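Local coordinates for glycosyl hydrolases family 31 family protein (Aspergillus niger, PDB 6DRU), which releases alpha-xylose from the non-reducing terminal glucose of xyloglucan oligosaccharides, acting as a GH31 family alpha-xylosidase, at residues Y335-A340 against R373-S378; I362-S367 against G400-A405. All blocks are in the same frame, centred on the assembly; numbering follows the deposited sequence.

Contact 1. Residues Y335-A340 against R373-S378; sequences YAALQA and RKFLWS
The ring of F375 lies against the side chain of L338, which rests on one of its faces. The nearest part of L338 is its CD2 methyl, 3.5 Å from F375 CD1 and equally near CE1. The branch carbon follows: L338 CG is 3.8 Å from F375 CE1. The two side chains meet at a slant. With CG of F375 anti to the backbone N (chi1 -176°), the ring reaches both L338 and A337. A337 joins at a different part of the same ring. Its CB comes in obliquely, 4.1 Å from F375 CE2. The contact is small and wholly apolar, with no hydrogen bond across it.

Helix 370-385 is the connecting helix between parallel strands 319-328 and 391-394 of the TIM-barrel domain. Helix 335-340 lies between strand 319-328 and strand 360-364, earlier in the same connection. L338 also packs on V328 of strand 319-328 and on L344. The backbone of F375 is used as well: S378 OG donates to F375 O at 2.6 Å, tilted 33° from the carbonyl plane.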
# COMPACT_ATOMS: atom_id res chain seq x y z
N TYR A 335 17.11 -27.91 -7.83
CA TYR A 335 16.97 -26.46 -7.67
C TYR A 335 16.80 -25.76 -9.01
O TYR A 335 15.95 -24.87 -9.15
CB TYR A 335 18.16 -25.88 -6.92
CG TYR A 335 18.16 -24.37 -6.88
CD1 TYR A 335 17.15 -23.67 -6.24
CD2 TYR A 335 19.17 -23.64 -7.50
CE1 TYR A 335 17.14 -22.29 -6.21
CE2 TYR A 335 19.17 -22.26 -7.47
CZ TYR A 335 18.15 -21.59 -6.83
OH TYR A 335 18.14 -20.21 -6.80
N ALA A 336 17.61 -26.13 -10.01
CA ALA A 336 17.53 -25.46 -11.30
C ALA A 336 16.18 -25.71 -11.97
O ALA A 336 15.57 -24.78 -12.52
CB ALA A 336 18.67 -25.92 -12.20
N ALA A 337 15.70 -26.95 -11.94
CA ALA A 337 14.42 -27.26 -12.57
C ALA A 337 13.26 -26.60 -11.84
O ALA A 337 12.34 -26.07 -12.47
CB ALA A 337 14.22 -28.78 -12.63
N LEU A 338 13.29 -26.62 -10.50
CA LEU A 338 12.23 -25.97 -9.73
C LEU A 338 12.21 -24.47 -9.97
O LEU A 338 11.14 -23.85 -10.02
CB LEU A 338 12.43 -26.26 -8.24
CG LEU A 338 12.16 -27.68 -7.77
CD1 LEU A 338 12.85 -27.94 -6.44
CD2 LEU A 338 10.66 -27.91 -7.65
N GLN A 339 13.39 -23.86 -10.13
CA GLN A 339 13.46 -22.43 -10.37
C GLN A 339 12.98 -22.08 -11.77
O GLN A 339 12.26 -21.09 -11.96
CB GLN A 339 14.90 -21.95 -10.16
CG GLN A 339 15.04 -20.44 -10.08
CD GLN A 339 14.56 -19.89 -8.76
OE1 GLN A 339 13.46 -19.34 -8.66
NE2 GLN A 339 15.38 -20.04 -7.72
N ALA A 340 13.35 -22.88 -12.77
CA ALA A 340 13.06 -22.53 -14.16
C ALA A 340 11.58 -22.69 -14.48
O ALA A 340 11.02 -21.88 -15.23
CB ALA A 340 13.91 -23.39 -15.10
N ARG A 373 3.07 -29.71 -7.43
CA ARG A 373 2.61 -30.93 -6.75
C ARG A 373 2.99 -32.17 -7.55
O ARG A 373 3.36 -33.20 -6.98
CB ARG A 373 1.10 -30.87 -6.52
CG ARG A 373 0.67 -29.77 -5.55
CD ARG A 373 -0.70 -30.06 -4.98
NE ARG A 373 -1.74 -30.09 -6.00
CZ ARG A 373 -2.45 -29.03 -6.38
NH1 ARG A 373 -2.22 -27.85 -5.82
NH2 ARG A 373 -3.38 -29.16 -7.32
N LYS A 374 2.92 -32.08 -8.88
CA LYS A 374 3.31 -33.22 -9.71
C LYS A 374 4.81 -33.45 -9.67
O LYS A 374 5.27 -34.60 -9.61
CB LYS A 374 2.88 -32.98 -11.16
CG LYS A 374 3.60 -33.91 -12.14
CD LYS A 374 2.97 -33.96 -13.52
CE LYS A 374 4.04 -34.21 -14.58
NZ LYS A 374 5.10 -35.15 -14.12
N PHE A 375 5.59 -32.37 -9.69
CA PHE A 375 7.04 -32.50 -9.61
C PHE A 375 7.46 -33.20 -8.33
O PHE A 375 8.37 -34.04 -8.34
CB PHE A 375 7.70 -31.12 -9.70
CG PHE A 375 9.20 -31.15 -9.73
CD1 PHE A 375 9.93 -31.22 -8.56
CD2 PHE A 375 9.88 -31.11 -10.94
CE1 PHE A 375 11.31 -31.26 -8.59
CE2 PHE A 375 11.26 -31.14 -10.97
CZ PHE A 375 11.97 -31.22 -9.79
N LEU A 376 6.80 -32.88 -7.21
CA LEU A 376 7.23 -33.43 -5.93
C LEU A 376 6.84 -34.90 -5.81
O LEU A 376 7.60 -35.70 -5.25
CB LEU A 376 6.64 -32.61 -4.79
CG LEU A 376 6.60 -33.26 -3.40
CD1 LEU A 376 8.01 -33.40 -2.85
CD2 LEU A 376 5.73 -32.44 -2.47
N TRP A 377 5.67 -35.28 -6.34
CA TRP A 377 5.29 -36.69 -6.30
C TRP A 377 6.18 -37.53 -7.21
O TRP A 377 6.47 -38.69 -6.88
CB TRP A 377 3.83 -36.88 -6.68
CG TRP A 377 3.41 -38.30 -6.57
CD1 TRP A 377 3.06 -39.14 -7.59
CD2 TRP A 377 3.34 -39.08 -5.37
NE1 TRP A 377 2.76 -40.39 -7.09
CE2 TRP A 377 2.93 -40.38 -5.73
CE3 TRP A 377 3.58 -38.80 -4.02
CZ2 TRP A 377 2.74 -41.39 -4.80
CZ3 TRP A 377 3.40 -39.81 -3.09
CH2 TRP A 377 2.99 -41.09 -3.48
N SER A 378 6.61 -36.98 -8.34
CA SER A 378 7.52 -37.70 -9.21
C SER A 378 8.82 -38.04 -8.49
O SER A 378 9.46 -39.05 -8.80
CB SER A 378 7.80 -36.89 -10.47
OG SER A 378 8.68 -35.81 -10.19

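Contact 2. Residues I362-S367 against G400-A405; sequences IRNYDS and GALGEA. With BGC (beta-D-glucopyranose), chain F.
N364 ND2 donates to two waters, and each leads to the loop 400-405. One water, 3.0 Å from N364 ND2, donates in turn to A401 O at 2.7 Å. The other, also 3.0 Å from N364 ND2, accepts from G400 N. The direct approach of N364 ND2 to A401 O is 3.8 Å, so the waters carry the polar link. The setting is the TIM-barrel domain of a GH31 enzyme. Strand 360-364 runs antiparallel to barrel strand 319-328. The loop 400-405 comes after barrel strand 391-394 and the active-site residue D395 that follows it.

The apolar half of the contact belongs to L402. Its two methyls face different partners. L402 CD2 is 3.8 Å from I362 CD1, and these two side chains cross at about a right angle. L402 CD1 lies 3.7 Å from N364 OD1, a van der Waals contact beside the amide. L402 CG stands anti to its own nitrogen (chi1 -168°), and beyond it the side chain forks: one methyl meets I362 and the other N364. L402 also packs on W325, a residue of the xylose pocket, and its side chain is about 8 Å from that of D395, near the active site.

G400 and G403 have positive phi, which favours glycine. E404 forms a salt bridge through OE1 with K119 of a third subunit, while N173 of its own chain is hydrogen-bonded to OE2. The bound glucose is also held by Y286, Y406 and N409. The chain of E404 bends at chi2 (-76°), and its OE2 accepts a hydrogen bond from glucose O4 at 2.6 Å.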
# COMPACT_ATOMS: atom_id res chain seq x y z
N ILE A 362 16.63 -20.70 2.04
CA ILE A 362 15.87 -21.64 1.22
C ILE A 362 14.62 -20.96 0.66
O ILE A 362 14.28 -19.83 1.02
CB ILE A 362 15.49 -22.90 2.01
CG1 ILE A 362 14.86 -22.53 3.36
CG2 ILE A 362 16.70 -23.78 2.22
CD1 ILE A 362 13.35 -22.38 3.34
N ARG A 363 13.94 -21.69 -0.22
CA ARG A 363 12.65 -21.30 -0.77
C ARG A 363 11.70 -22.48 -0.68
O ARG A 363 12.08 -23.61 -1.03
CB ARG A 363 12.77 -20.85 -2.24
CG ARG A 363 13.85 -19.80 -2.49
CD ARG A 363 14.45 -19.97 -3.88
NE ARG A 363 15.61 -19.10 -4.07
CZ ARG A 363 15.56 -17.90 -4.65
NH1 ARG A 363 14.40 -17.43 -5.10
NH2 ARG A 363 16.66 -17.18 -4.78
N ASN A 364 10.48 -22.24 -0.20
CA ASN A 364 9.48 -23.30 -0.14
C ASN A 364 8.89 -23.55 -1.52
O ASN A 364 8.62 -22.61 -2.28
CB ASN A 364 8.37 -22.93 0.84
CG ASN A 364 8.65 -23.39 2.25
OD1 ASN A 364 9.80 -23.61 2.62
ND2 ASN A 364 7.60 -23.54 3.04
N TYR A 365 8.69 -24.82 -1.85
CA TYR A 365 8.01 -25.15 -3.09
C TYR A 365 6.55 -24.71 -3.01
O TYR A 365 5.98 -24.56 -1.93
CB TYR A 365 8.12 -26.64 -3.40
CG TYR A 365 6.93 -27.48 -2.96
CD1 TYR A 365 6.15 -28.13 -3.91
CD2 TYR A 365 6.59 -27.60 -1.62
CE1 TYR A 365 5.06 -28.89 -3.53
CE2 TYR A 365 5.50 -28.36 -1.24
CZ TYR A 365 4.74 -29.01 -2.20
OH TYR A 365 3.65 -29.77 -1.83
N ASP A 366 5.94 -24.50 -4.17
CA ASP A 366 4.60 -23.92 -4.25
C ASP A 366 3.58 -25.05 -4.29
O ASP A 366 3.28 -25.60 -5.36
CB ASP A 366 4.48 -23.01 -5.47
CG ASP A 366 3.19 -22.21 -5.47
OD1 ASP A 366 2.47 -22.25 -4.45
OD2 ASP A 366 2.91 -21.55 -6.49
N SER A 367 3.02 -25.40 -3.13
CA SER A 367 2.01 -26.45 -3.08
C SER A 367 0.72 -26.04 -3.77
O SER A 367 -0.07 -26.91 -4.15
CB SER A 367 1.73 -26.85 -1.63
OG SER A 367 1.14 -25.78 -0.91
N GLY A 400 4.43 -19.97 4.37
CA GLY A 400 5.13 -18.72 4.57
C GLY A 400 6.58 -18.94 4.95
O GLY A 400 7.43 -19.16 4.09
N ALA A 401 6.88 -18.87 6.25
CA ALA A 401 8.20 -19.21 6.75
C ALA A 401 8.34 -20.74 6.79
O ALA A 401 7.50 -21.47 6.28
CB ALA A 401 8.44 -18.58 8.12
N LEU A 402 9.41 -21.23 7.40
CA LEU A 402 9.67 -22.67 7.45
C LEU A 402 9.21 -23.24 8.79
O LEU A 402 10.00 -23.67 9.63
CB LEU A 402 11.14 -22.96 7.18
CG LEU A 402 11.50 -24.42 6.91
CD1 LEU A 402 10.52 -25.06 5.94
CD2 LEU A 402 12.92 -24.54 6.38
N GLY A 403 7.89 -23.21 8.99
CA GLY A 403 7.26 -23.96 10.06
C GLY A 403 7.18 -23.28 11.41
O GLY A 403 6.49 -23.80 12.30
N GLU A 404 7.84 -22.14 11.60
CA GLU A 404 7.86 -21.47 12.89
C GLU A 404 7.29 -20.07 12.78
O GLU A 404 7.13 -19.52 11.68
CB GLU A 404 9.29 -21.41 13.46
CG GLU A 404 9.99 -22.75 13.54
CD GLU A 404 9.49 -23.60 14.69
OE1 GLU A 404 8.72 -23.09 15.52
OE2 GLU A 404 9.87 -24.79 14.75
N ALA A 405 6.97 -19.49 13.93
CA ALA A 405 6.45 -18.14 14.02
C ALA A 405 7.55 -17.08 14.00
O ALA A 405 7.27 -15.90 14.23
CB ALA A 405 5.60 -17.98 15.28
C2 BGC F . 14.03 -25.16 16.24
C3 BGC F . 12.93 -24.91 15.26
C4 BGC F . 12.96 -25.98 14.16
C5 BGC F . 13.00 -27.36 14.76
C6 BGC F . 13.17 -28.40 13.67
C1 BGC F . 13.88 -26.57 16.75
O2 BGC F . 13.95 -24.23 17.34
O3 BGC F . 13.09 -23.66 14.71
O4 BGC F . 11.82 -25.87 13.35
O5 BGC F . 14.09 -27.47 15.66
O6 BGC F . 13.61 -29.62 14.23
O HOH W 1 6.50 -23.98 5.80
O HOH W 2 5.40 -21.67 2.27

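The contacts interleave along the chain: 335-340, 362-367, 373-378, then 400-405. Their centres are 15 Å apart, and all four segments lie in the TIM-barrel domain. Strand 360-364 of contact 2 is followed in the chain by helix 370-385 of contact 1. The two contacts touch there, with a probable hydrogen bond from R373 NH1 to S367 O at 2.9 Å. L376 also packs on Y365. Contact 1 sits further out, away from the active site, while contact 2 reaches the bound glucose. Segments 335-340 and 362-367 both border a second subunit, through Y335 to Q411 and R363 to N408 of that subunit. Together the contacts link the connection after strand 319-328 to the loop after strand 391-394.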